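Local coordinates for nucleoprotein (Rift valley fever virus, PDB 3OV9), which encapsidates the viral genomic RNA as a ring-forming homo-oligomer, protecting it from nucleases and presenting it as template for transcription and replication, at residues A[57-60]-A[61-65]; A[158-161]-A[162-165]; A[223-226]-A[227-231]. All blocks are in the same frame, centred on the assembly; numbering follows the deposited sequence.

Interaction 1 of 3, residues A[57-60]-A[61-65]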
ATOM      1  N   MET A  57     -41.845  -0.384   2.311  1.00 13.80           N
ATOM      2  CA  MET A  57     -40.520  -0.824   1.890  1.00 13.29           C
ATOM      3  C   MET A  57     -39.908   0.087   0.823  1.00 13.04           C
ATOM      4  O   MET A  57     -38.691   0.271   0.788  1.00 12.79           O
ATOM      5  CB  MET A  57     -40.550  -2.290   1.430  1.00 13.32           C
ATOM      6  CG  MET A  57     -40.636  -3.278   2.594  1.00 13.76           C
ATOM      7  SD  MET A  57     -40.548  -5.024   2.130  1.00 14.84           S
ATOM      8  CE  MET A  57     -42.234  -5.318   1.613  1.00 14.82           C
ATOM      9  N   ILE A  58     -40.753   0.662  -0.032  1.00 12.94           N
ATOM     10  CA  ILE A  58     -40.290   1.617  -1.041  1.00 13.05           C
ATOM     11  C   ILE A  58     -39.836   2.928  -0.383  1.00 13.44           C
ATOM     12  O   ILE A  58     -38.768   3.451  -0.712  1.00 13.56           O
ATOM     13  CB  ILE A  58     -41.351   1.853  -2.153  1.00 12.98           C
ATOM     14  CG1 ILE A  58     -41.526   0.573  -2.985  1.00 12.58           C
ATOM     15  CG2 ILE A  58     -40.948   3.024  -3.062  1.00 12.74           C
ATOM     16  CD1 ILE A  58     -42.756   0.555  -3.879  1.00 12.66           C
ATOM     17  N   VAL A  59     -40.632   3.435   0.556  1.00 14.14           N
ATOM     18  CA  VAL A  59     -40.248   4.625   1.333  1.00 14.63           C
ATOM     19  C   VAL A  59     -38.930   4.370   2.068  1.00 14.93           C
ATOM     20  O   VAL A  59     -38.032   5.219   2.074  1.00 14.87           O
ATOM     21  CB  VAL A  59     -41.369   5.057   2.317  1.00 14.59           C
ATOM     22  CG1 VAL A  59     -40.900   6.193   3.239  1.00 15.22           C
ATOM     23  CG2 VAL A  59     -42.608   5.484   1.553  1.00 15.29           C
ATOM     24  N   LEU A  60     -38.821   3.179   2.654  1.00 15.18           N
ATOM     25  CA  LEU A  60     -37.609   2.724   3.323  1.00 15.72           C
ATOM     26  C   LEU A  60     -36.401   2.701   2.380  1.00 15.57           C
ATOM     27  O   LEU A  60     -35.333   3.214   2.717  1.00 15.54           O
ATOM     28  CB  LEU A  60     -37.861   1.336   3.921  1.00 16.16           C
ATOM     29  CG  LEU A  60     -37.109   0.835   5.150  1.00 17.62           C
ATOM     30  CD1 LEU A  60     -37.116   1.852   6.285  1.00 17.93           C
ATOM     31  CD2 LEU A  60     -37.713  -0.485   5.610  1.00 18.57           C
ATOM     32  N   ALA A  61     -36.582   2.115   1.196  1.00 15.09           N
ATOM     33  CA  ALA A  61     -35.525   2.043   0.188  1.00 15.13           C
ATOM     34  C   ALA A  61     -35.035   3.421  -0.248  1.00 15.08           C
ATOM     35  O   ALA A  61     -33.835   3.644  -0.399  1.00 15.42           O
ATOM     36  CB  ALA A  61     -36.006   1.249  -1.027  1.00 14.99           C
ATOM     37  N   LEU A  62     -35.976   4.342  -0.438  1.00 15.40           N
ATOM     38  CA  LEU A  62     -35.675   5.649  -1.010  1.00 15.39           C
ATOM     39  C   LEU A  62     -35.072   6.628  -0.009  1.00 15.44           C
ATOM     40  O   LEU A  62     -34.337   7.537  -0.396  1.00 15.15           O
ATOM     41  CB  LEU A  62     -36.932   6.242  -1.667  1.00 15.51           C
ATOM     42  CG  LEU A  62     -37.245   5.854  -3.124  1.00 15.49           C
ATOM     43  CD1 LEU A  62     -37.060   4.364  -3.416  1.00 15.93           C
ATOM     44  CD2 LEU A  62     -38.655   6.296  -3.505  1.00 15.08           C
ATOM     45  N   THR A  63     -35.368   6.435   1.273  1.00 15.62           N
ATOM     46  CA  THR A  63     -34.921   7.378   2.299  1.00 15.88           C
ATOM     47  C   THR A  63     -33.812   6.840   3.209  1.00 16.20           C
ATOM     48  O   THR A  63     -33.072   7.625   3.808  1.00 16.28           O
ATOM     49  CB  THR A  63     -36.101   7.929   3.147  1.00 15.77           C
ATOM     50  OG1 THR A  63     -36.675   6.879   3.933  1.00 15.44           O
ATOM     51  CG2 THR A  63     -37.180   8.555   2.250  1.00 16.15           C
ATOM     52  N   ARG A  64     -33.686   5.516   3.304  1.00 16.26           N
ATOM     53  CA  ARG A  64     -32.652   4.905   4.153  1.00 16.77           C
ATOM     54  C   ARG A  64     -31.674   4.004   3.399  1.00 17.18           C
ATOM     55  O   ARG A  64     -30.541   3.810   3.838  1.00 17.80           O
ATOM     56  CB  ARG A  64     -33.276   4.138   5.326  1.00 16.56           C
ATOM     57  CG  ARG A  64     -34.051   4.992   6.334  1.00 16.42           C
ATOM     58  CD  ARG A  64     -33.215   6.129   6.947  1.00 16.07           C
ATOM     59  NE  ARG A  64     -31.977   5.676   7.591  1.00 15.19           N
ATOM     60  CZ  ARG A  64     -31.865   5.322   8.872  1.00 15.26           C
ATOM     61  NH1 ARG A  64     -32.918   5.344   9.679  1.00 14.67           N
ATOM     62  NH2 ARG A  64     -30.688   4.938   9.352  1.00 14.88           N
ATOM     63  N   GLY A  65     -32.110   3.447   2.272  1.00 17.67           N
ATOM     64  CA  GLY A  65     -31.234   2.620   1.450  1.00 17.91           C
ATOM     65  C   GLY A  65     -31.608   1.150   1.403  1.00 18.33           C
ATOM     66  O   GLY A  65     -32.763   0.778   1.628  1.00 18.01           O
TER
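Met57, Ile58, Val59 and Leu60 each offer their carbonyl to the amide four residues on, so Ala61, Leu62 and Thr63 are held in the last turn of helix 50-63, and the Arg64 amide still bonds to Leu60 O just beyond it. At the C-terminal end the backbone leaves the helix. Leu60 O takes two amides, Arg64 N at 2.9 Å and Gly65 N at a longer 3.3 Å. The second comes in the carbonyl plane. Gly65 turns to a positive phi of 112°, where a CB would jam against the carbonyl O of Arg64.

Val59 O is also gripped twice, by the amide and the hydroxyl of Thr63. Thr63 OG1 donates to Val59 O at 2.8 Å, and Thr63 N at 3.0 Å from the opposite face of the carbonyl plane. With chi1 at 67°, OG1 sits between the backbone N and carbonyl carbon of Thr63 and turns back over the preceding turn. This gives the hydroxyl proton a backbone acceptor on the helix's own surface. Ile58 and Leu62 lie side by side and point the same way. Ile58 CG2 meets Leu62 CD2 at 4.0 Å, while Leu62 CD1 rests 3.3 Å from Ile58 O.

The segment lies in the region essential for oligomerization. Ile58 and Leu62 pack on helix 112-122. Met57 and Leu60 face helices 77-90 and 104-110. Val59 touches Trp24 of the second subunit, and Arg64 NH1 bonds to Phe28 O of that subunit and to Lys74 O of its own chain.

Interaction 2 of 3, residues A[158-161]-A[162-165]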
ATOM      1  N   PRO A 158     -38.605   7.141 -30.534  1.00 20.90           N
ATOM      2  CA  PRO A 158     -37.647   7.592 -31.548  1.00 21.54           C
ATOM      3  C   PRO A 158     -36.270   7.855 -30.946  1.00 22.16           C
ATOM      4  O   PRO A 158     -36.171   8.356 -29.820  1.00 22.25           O
ATOM      5  CB  PRO A 158     -38.270   8.890 -32.061  1.00 21.55           C
ATOM      6  CG  PRO A 158     -39.723   8.685 -31.885  1.00 21.29           C
ATOM      7  CD  PRO A 158     -39.863   7.910 -30.602  1.00 20.88           C
ATOM      8  N   GLY A 159     -35.228   7.515 -31.701  1.00 22.80           N
ATOM      9  CA  GLY A 159     -33.847   7.495 -31.214  1.00 23.53           C
ATOM     10  C   GLY A 159     -33.471   8.729 -30.391  1.00 23.52           C
ATOM     11  O   GLY A 159     -32.941   8.600 -29.286  1.00 23.42           O
ATOM     12  N   ASP A 160     -33.757   9.911 -30.936  1.00 23.56           N
ATOM     13  CA  ASP A 160     -33.422  11.184 -30.292  1.00 23.73           C
ATOM     14  C   ASP A 160     -34.180  11.398 -28.983  1.00 23.34           C
ATOM     15  O   ASP A 160     -33.619  11.923 -28.017  1.00 23.32           O
ATOM     16  CB  ASP A 160     -33.693  12.358 -31.240  1.00 24.08           C
ATOM     17  CG  ASP A 160     -32.774  12.365 -32.449  1.00 25.21           C
ATOM     18  OD1 ASP A 160     -31.632  11.864 -32.353  1.00 26.30           O
ATOM     19  OD2 ASP A 160     -33.198  12.888 -33.503  1.00 27.26           O
ATOM     20  N   TYR A 161     -35.451  11.002 -28.964  1.00 22.91           N
ATOM     21  CA  TYR A 161     -36.295  11.152 -27.781  1.00 22.45           C
ATOM     22  C   TYR A 161     -35.865  10.198 -26.668  1.00 21.99           C
ATOM     23  O   TYR A 161     -35.833  10.576 -25.496  1.00 21.67           O
ATOM     24  CB  TYR A 161     -37.774  10.927 -28.119  1.00 22.72           C
ATOM     25  CG  TYR A 161     -38.377  11.889 -29.130  1.00 23.51           C
ATOM     26  CD1 TYR A 161     -37.740  13.087 -29.472  1.00 24.55           C
ATOM     27  CD2 TYR A 161     -39.610  11.613 -29.718  1.00 24.68           C
ATOM     28  CE1 TYR A 161     -38.307  13.967 -30.390  1.00 25.37           C
ATOM     29  CE2 TYR A 161     -40.186  12.486 -30.635  1.00 25.32           C
ATOM     30  CZ  TYR A 161     -39.529  13.660 -30.964  1.00 25.56           C
ATOM     31  OH  TYR A 161     -40.097  14.525 -31.869  1.00 26.71           O
ATOM     32  N   LEU A 162     -35.540   8.964 -27.051  1.00 21.47           N
ATOM     33  CA  LEU A 162     -35.044   7.956 -26.116  1.00 20.98           C
ATOM     34  C   LEU A 162     -33.722   8.396 -25.487  1.00 20.91           C
ATOM     35  O   LEU A 162     -33.551   8.309 -24.268  1.00 20.69           O
ATOM     36  CB  LEU A 162     -34.882   6.602 -26.823  1.00 20.93           C
ATOM     37  CG  LEU A 162     -34.289   5.418 -26.049  1.00 20.43           C
ATOM     38  CD1 LEU A 162     -35.143   5.055 -24.844  1.00 19.46           C
ATOM     39  CD2 LEU A 162     -34.120   4.214 -26.967  1.00 19.76           C
ATOM     40  N   ARG A 163     -32.803   8.871 -26.328  1.00 20.78           N
ATOM     41  CA  ARG A 163     -31.494   9.350 -25.883  1.00 20.81           C
ATOM     42  C   ARG A 163     -31.634  10.493 -24.877  1.00 20.37           C
ATOM     43  O   ARG A 163     -30.934  10.514 -23.861  1.00 20.29           O
ATOM     44  CB  ARG A 163     -30.636   9.783 -27.080  1.00 21.06           C
ATOM     45  CG  ARG A 163     -29.192  10.137 -26.727  1.00 22.64           C
ATOM     46  CD  ARG A 163     -28.334  10.397 -27.965  1.00 25.23           C
ATOM     47  NE  ARG A 163     -28.700  11.628 -28.665  1.00 27.88           N
ATOM     48  CZ  ARG A 163     -29.299  11.674 -29.854  1.00 28.67           C
ATOM     49  NH1 ARG A 163     -29.605  10.554 -30.497  1.00 29.39           N
ATOM     50  NH2 ARG A 163     -29.590  12.845 -30.404  1.00 29.62           N
ATOM     51  N   ALA A 164     -32.542  11.425 -25.162  1.00 19.85           N
ATOM     52  CA  ALA A 164     -32.802  12.562 -24.273  1.00 19.38           C
ATOM     53  C   ALA A 164     -33.313  12.110 -22.907  1.00 18.87           C
ATOM     54  O   ALA A 164     -32.852  12.606 -21.875  1.00 18.93           O
ATOM     55  CB  ALA A 164     -33.785  13.534 -24.917  1.00 19.48           C
ATOM     56  N   ILE A 165     -34.259  11.172 -22.908  1.00 18.31           N
ATOM     57  CA  ILE A 165     -34.816  10.610 -21.672  1.00 17.70           C
ATOM     58  C   ILE A 165     -33.718   9.961 -20.827  1.00 17.51           C
ATOM     59  O   ILE A 165     -33.635  10.199 -19.619  1.00 17.30           O
ATOM     60  CB  ILE A 165     -35.968   9.593 -21.968  1.00 17.51           C
ATOM     61  CG1 ILE A 165     -37.243  10.320 -22.425  1.00 17.43           C
ATOM     62  CG2 ILE A 165     -36.247   8.676 -20.763  1.00 17.32           C
ATOM     63  CD1 ILE A 165     -38.007  11.073 -21.331  1.00 17.22           C
TER
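Arg163 runs out with CG opposite its backbone N (chi1 -173°), then bends at chi3 (69°) and brings its guanidinium back beside the Asp160 carboxylate. The two side chains leave the helix side by side. Both end nitrogens grip one oxygen: Arg163 NH1 and NH2 each lie 3.0 Å from Asp160 OD1. The approaches differ. NH1 uses the anti lone pair of OD1, whereas NH2 comes from above the carboxylate plane. The two flat groups stand 78° apart, so this is not the coplanar two-oxygen pairing. Asp160 CA lies over one face of the guanidinium.

The backbone beneath is regular. Pro158, at the N-cap position, accepts from Leu162 N through its O at 2.9 Å, almost straight. Gly159 O, Asp160 O and Tyr161 O bond in turn to the amides of Arg163, Ala164 and Ile165.

This is an i to i+3 salt bridge on the exposed face of the first turn of helix 159-180. Ala164 and Ile165 lie on the side that packs on helix 232-243. Both N-H...O angles are well bent, and the bridge's strength there is probably modest. An acidic group in the first turn would also be expected to interact favourably with the helix dipole.

Interaction 3 of 3, residues A[223-226]-A[227-231]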
ATOM      1  N   LEU A 223     -43.285  13.629 -18.708  1.00 17.37           N
ATOM      2  CA  LEU A 223     -41.925  13.554 -19.239  1.00 17.65           C
ATOM      3  C   LEU A 223     -41.886  13.577 -20.765  1.00 18.09           C
ATOM      4  O   LEU A 223     -40.887  13.985 -21.360  1.00 17.87           O
ATOM      5  CB  LEU A 223     -41.214  12.310 -18.702  1.00 17.36           C
ATOM      6  CG  LEU A 223     -41.051  12.249 -17.183  1.00 16.97           C
ATOM      7  CD1 LEU A 223     -40.626  10.866 -16.735  1.00 16.38           C
ATOM      8  CD2 LEU A 223     -40.050  13.296 -16.717  1.00 16.63           C
ATOM      9  N   VAL A 224     -42.970  13.118 -21.389  1.00 18.85           N
ATOM     10  CA  VAL A 224     -43.129  13.191 -22.843  1.00 19.89           C
ATOM     11  C   VAL A 224     -44.536  13.669 -23.192  1.00 20.70           C
ATOM     12  O   VAL A 224     -45.456  13.543 -22.379  1.00 20.84           O
ATOM     13  CB  VAL A 224     -42.854  11.830 -23.561  1.00 19.70           C
ATOM     14  CG1 VAL A 224     -41.412  11.368 -23.351  1.00 19.74           C
ATOM     15  CG2 VAL A 224     -43.858  10.750 -23.132  1.00 19.61           C
ATOM     16  N   ASP A 225     -44.700  14.216 -24.395  1.00 22.03           N
ATOM     17  CA  ASP A 225     -46.033  14.582 -24.882  1.00 23.09           C
ATOM     18  C   ASP A 225     -46.722  13.393 -25.564  1.00 23.68           C
ATOM     19  O   ASP A 225     -46.223  12.263 -25.500  1.00 23.76           O
ATOM     20  CB  ASP A 225     -45.989  15.839 -25.778  1.00 23.35           C
ATOM     21  CG  ASP A 225     -45.278  15.616 -27.113  1.00 24.11           C
ATOM     22  OD1 ASP A 225     -45.097  14.459 -27.552  1.00 24.79           O
ATOM     23  OD2 ASP A 225     -44.907  16.629 -27.744  1.00 25.91           O
ATOM     24  N   SER A 226     -47.858  13.652 -26.214  1.00 24.38           N
ATOM     25  CA  SER A 226     -48.648  12.609 -26.882  1.00 24.95           C
ATOM     26  C   SER A 226     -47.902  11.885 -28.008  1.00 25.09           C
ATOM     27  O   SER A 226     -48.247  10.752 -28.357  1.00 25.35           O
ATOM     28  CB  SER A 226     -49.961  13.196 -27.411  1.00 25.01           C
ATOM     29  OG  SER A 226     -49.713  14.102 -28.473  1.00 25.84           O
ATOM     30  N   ASN A 227     -46.885  12.542 -28.564  1.00 25.20           N
ATOM     31  CA  ASN A 227     -46.068  11.974 -29.639  1.00 25.26           C
ATOM     32  C   ASN A 227     -44.741  11.385 -29.154  1.00 24.89           C
ATOM     33  O   ASN A 227     -43.929  10.919 -29.957  1.00 25.05           O
ATOM     34  CB  ASN A 227     -45.809  13.028 -30.720  1.00 25.63           C
ATOM     35  CG  ASN A 227     -47.074  13.442 -31.450  1.00 26.53           C
ATOM     36  OD1 ASN A 227     -47.901  12.605 -31.817  1.00 28.17           O
ATOM     37  ND2 ASN A 227     -47.227  14.742 -31.670  1.00 27.69           N
ATOM     38  N   GLY A 228     -44.525  11.412 -27.841  1.00 24.39           N
ATOM     39  CA  GLY A 228     -43.308  10.871 -27.243  1.00 23.58           C
ATOM     40  C   GLY A 228     -42.156  11.858 -27.163  1.00 23.02           C
ATOM     41  O   GLY A 228     -41.048  11.490 -26.770  1.00 22.86           O
ATOM     42  N   LYS A 229     -42.418  13.108 -27.538  1.00 22.45           N
ATOM     43  CA  LYS A 229     -41.414  14.166 -27.491  1.00 21.84           C
ATOM     44  C   LYS A 229     -41.183  14.601 -26.045  1.00 21.04           C
ATOM     45  O   LYS A 229     -42.132  14.973 -25.354  1.00 20.94           O
ATOM     46  CB  LYS A 229     -41.847  15.364 -28.346  1.00 22.07           C
ATOM     47  CG  LYS A 229     -40.784  16.449 -28.494  1.00 23.04           C
ATOM     48  CD  LYS A 229     -41.263  17.577 -29.390  1.00 24.73           C
ATOM     49  CE  LYS A 229     -40.124  18.518 -29.742  1.00 26.12           C
ATOM     50  NZ  LYS A 229     -40.529  19.521 -30.767  1.00 26.86           N
ATOM     51  N   PRO A 230     -39.919  14.556 -25.586  1.00 20.37           N
ATOM     52  CA  PRO A 230     -39.579  14.911 -24.207  1.00 19.80           C
ATOM     53  C   PRO A 230     -39.934  16.352 -23.861  1.00 19.31           C
ATOM     54  O   PRO A 230     -39.932  17.225 -24.737  1.00 19.45           O
ATOM     55  CB  PRO A 230     -38.059  14.731 -24.165  1.00 19.83           C
ATOM     56  CG  PRO A 230     -37.763  13.773 -25.252  1.00 20.22           C
ATOM     57  CD  PRO A 230     -38.729  14.118 -26.334  1.00 20.25           C
ATOM     58  N   SER A 231     -40.227  16.582 -22.584  1.00 18.64           N
ATOM     59  CA  SER A 231     -40.550  17.907 -22.068  1.00 17.96           C
ATOM     60  C   SER A 231     -39.325  18.820 -22.070  1.00 17.49           C
ATOM     61  O   SER A 231     -38.192  18.354 -22.210  1.00 17.11           O
ATOM     62  CB  SER A 231     -41.098  17.794 -20.644  1.00 17.95           C
ATOM     63  OG  SER A 231     -40.071  17.411 -19.744  1.00 17.91           O
TER
HETATM   64  O   HOH W   1     -44.771  16.300 -30.494  1.00 31.32           O
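Leu223 to Ser231 folds back on itself as a short hairpin-like loop, and backbone hydrogen bonds hold its two arms. Ser231 N donates to Leu223 O at 2.9 Å, and Asp225 N to Lys229 O at 2.8 Å. They flank a single beta bridge between Val224 and Pro230. A type I turn from Asp225 to Gly228 closes the end, with Gly228 N bonded to Asp225 O. Gly228 has a positive phi of 88°, where a CB would jam against the carbonyl O of Asn227.

Two CA-H...O contacts supplement these bonds. Pro230 CA approaches Leu223 O at 3.3 Å, and Val224 CA approaches Lys229 O.

The Asp225 carboxylate organises the turn. Its chi1 of 68° puts CG between the backbone N and carbonyl carbon and directs OD1 into the bend. The bond from Asn227 N to Asp225 OD1, at 2.8 Å, makes an Asx turn. Lys229 N reaches Asp225 OD1 at 3.0 Å from the opposite face of the carboxylate plane. A water donates to Asp225 OD2 and accepts from Asn227 ND2, joining the two side chains.

Van der Waals contacts complete the account. The side chains of Asp225 and Lys229 cross obliquely, with Lys229 CB 3.4 Å from Asp225 OD2. Val224 CG1 lies at the same distance from Gly228 O.

The loop links helix 211-220 to helix 232-243. Ser231 is the N-cap of the latter, its OG making a weak bond to Val234 N. Leu223 and Val224 pack on Leu218, and Pro230 packs on Ala164 of helix 159-180 and on Met235.

The three contacts come in series along the chain. Interaction 1 ends helix 50-63, interaction 2 begins helix 159-180, and interaction 3 bridges helices 211-220 and 232-243. Interactions 2 and 3 are neighbours, with centres 10 Å apart. Tyr161 lies against Gly228, Lys229 and Pro230, and Ile165 CD1 meets Val224 CG1 at 4.0 Å. Interaction 1 is separate: its centre is about 30 Å from that of interaction 2, on the opposite side of the chain's centre, and about 29 Å from that of interaction 3. It meets a second subunit of the hexamer. The other two touch no other chain of the assembly; together they pack the start of helix 159-180 against the loop between helices 211-220 and 232-243.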